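Local structure of separin (Saccharomyces cerevisiae, 5U1T) at residues S525-C530 and F536-L541. The protein cleaves the cohesin subunit MCD1/SCC1 at the onset of anaphase as a caspase-like cysteine protease, and is held inactive by securin for most of the cell cycle. Sequence-based numbering, arbitrary orientation.
Sequences SRMIFC and FDLDPL
Leu538 fills the space beside the helix, between Arg526, Met527 and Cys530. Its two methyl groups part: CD1 goes to Met527 and CD2 to Arg526. Leu538 CD1 lies 3.4 Å from CG of Met527, and the two side chains meet at about a right angle. Leu538 CD2 sits over the centre of one face of the Arg526 guanidinium, 3.4 Å from Arg526 CZ. The branch carbon CG of Leu538 is 4.2 Å from SG of Cys530. Cys530 also meets Phe536: CB of Cys530 is 3.9 Å from CD2 of the Phe536 ring. Leu538, Met527 and Cys530 are buried here; the Phe536 ring is partly exposed. Tyr564 of helix 557-572 also touches Met527 and Leu538, and it meets the Phe536 ring edge-to-face.

The contact closes the turn between helices 523-533 and 540-543 in the helical domain of separase. After helix 523-533 the chain returns along it from Phe536 to Leu538, then leaves it. Asp539 is the N-cap of helix 540-543, where its OD1 accepts a weak capping hydrogen bond from Leu541 N and another hydrogen bond from Glu542 N.

The solvent side is looser. Asp537 is exposed, and its OD1 forms a salt bridge with NH1 of Arg526 at 3.4 Å, a long one. The carboxylate and guanidinium planes stand 71° apart. A bend at chi3 (60°) turns the end of the Arg526 chain, which presents a face to Leu538 and NH1 to Asp537. With an alanine in place of Arg526, the Asp537 carboxylate would probably lose this positive partner, and Leu538 CD2 the flat group that covers it.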
# COMPACT_ATOMS: atom_id res chain seq x y z
N SER A 525 -28.60 -15.47 7.83
CA SER A 525 -28.87 -14.88 6.53
C SER A 525 -28.50 -13.40 6.56
O SER A 525 -27.96 -12.86 5.60
CB SER A 525 -30.34 -15.07 6.14
OG SER A 525 -30.63 -16.44 5.96
N ARG A 526 -28.79 -12.75 7.69
CA ARG A 526 -28.42 -11.37 7.88
C ARG A 526 -26.91 -11.21 7.97
O ARG A 526 -26.37 -10.20 7.53
CB ARG A 526 -29.08 -10.82 9.13
CG ARG A 526 -30.57 -10.98 9.12
CD ARG A 526 -31.16 -10.37 10.34
NE ARG A 526 -30.86 -8.95 10.37
CZ ARG A 526 -31.09 -8.16 11.41
NH1 ARG A 526 -30.77 -6.87 11.33
NH2 ARG A 526 -31.64 -8.64 12.52
N MET A 527 -26.24 -12.23 8.52
CA MET A 527 -24.78 -12.20 8.66
C MET A 527 -24.10 -12.25 7.31
O MET A 527 -23.16 -11.52 7.08
CB MET A 527 -24.28 -13.34 9.54
CG MET A 527 -24.50 -13.06 11.00
SD MET A 527 -24.05 -14.41 12.11
CE MET A 527 -22.28 -14.41 12.04
N ILE A 528 -24.57 -13.11 6.42
CA ILE A 528 -24.02 -13.12 5.08
C ILE A 528 -24.28 -11.75 4.45
O ILE A 528 -23.39 -11.19 3.82
CB ILE A 528 -24.59 -14.26 4.22
CG1 ILE A 528 -24.11 -15.61 4.75
CG2 ILE A 528 -24.14 -14.11 2.78
CD1 ILE A 528 -24.62 -16.82 4.00
N PHE A 529 -25.48 -11.21 4.65
CA PHE A 529 -25.88 -9.92 4.08
C PHE A 529 -24.96 -8.76 4.49
O PHE A 529 -24.47 -8.00 3.65
CB PHE A 529 -27.31 -9.61 4.48
CG PHE A 529 -27.84 -8.35 3.90
CD1 PHE A 529 -28.13 -8.27 2.55
CD2 PHE A 529 -28.07 -7.25 4.70
CE1 PHE A 529 -28.63 -7.10 1.99
CE2 PHE A 529 -28.58 -6.07 4.16
CZ PHE A 529 -28.86 -6.00 2.81
N CYS A 530 -24.75 -8.62 5.79
CA CYS A 530 -23.83 -7.64 6.36
C CYS A 530 -22.41 -7.73 5.81
O CYS A 530 -21.78 -6.72 5.47
CB CYS A 530 -23.79 -7.79 7.88
SG CYS A 530 -25.32 -7.33 8.67
N PHE A 536 -22.67 -3.36 9.41
CA PHE A 536 -22.86 -4.32 10.48
C PHE A 536 -23.83 -3.79 11.54
O PHE A 536 -23.49 -2.92 12.33
CB PHE A 536 -21.47 -4.70 11.03
CG PHE A 536 -20.54 -5.23 9.95
CD1 PHE A 536 -19.75 -4.36 9.21
CD2 PHE A 536 -20.55 -6.57 9.60
CE1 PHE A 536 -18.96 -4.82 8.18
CE2 PHE A 536 -19.74 -7.04 8.57
CZ PHE A 536 -18.95 -6.16 7.86
N ASP A 537 -25.05 -4.31 11.52
CA ASP A 537 -26.15 -3.81 12.35
C ASP A 537 -26.68 -4.87 13.35
O ASP A 537 -27.73 -4.68 13.98
CB ASP A 537 -27.31 -3.31 11.45
CG ASP A 537 -28.02 -4.44 10.68
OD1 ASP A 537 -27.67 -5.62 10.88
OD2 ASP A 537 -28.95 -4.15 9.87
N LEU A 538 -25.98 -6.00 13.45
CA LEU A 538 -26.40 -7.07 14.35
C LEU A 538 -25.89 -6.84 15.76
O LEU A 538 -24.73 -6.57 15.96
CB LEU A 538 -25.90 -8.42 13.84
CG LEU A 538 -26.36 -8.83 12.44
CD1 LEU A 538 -26.07 -10.30 12.19
CD2 LEU A 538 -27.85 -8.55 12.26
N ASP A 539 -26.77 -6.94 16.75
CA ASP A 539 -26.32 -6.82 18.12
C ASP A 539 -25.42 -8.01 18.49
O ASP A 539 -25.77 -9.16 18.22
CB ASP A 539 -27.51 -6.73 19.07
CG ASP A 539 -27.07 -6.53 20.51
OD1 ASP A 539 -26.75 -7.54 21.17
OD2 ASP A 539 -27.02 -5.37 20.99
N PRO A 540 -24.26 -7.73 19.09
CA PRO A 540 -23.31 -8.80 19.44
C PRO A 540 -23.91 -9.83 20.39
O PRO A 540 -23.77 -11.04 20.19
CB PRO A 540 -22.18 -8.05 20.14
CG PRO A 540 -22.81 -6.77 20.61
CD PRO A 540 -23.82 -6.42 19.57
N LEU A 541 -24.59 -9.36 21.41
CA LEU A 541 -25.17 -10.25 22.40
C LEU A 541 -26.19 -11.19 21.76
O LEU A 541 -26.32 -12.36 22.17
CB LEU A 541 -25.83 -9.44 23.51
CG LEU A 541 -25.80 -10.14 24.86
CD1 LEU A 541 -24.36 -10.29 25.25
CD2 LEU A 541 -26.58 -9.35 25.90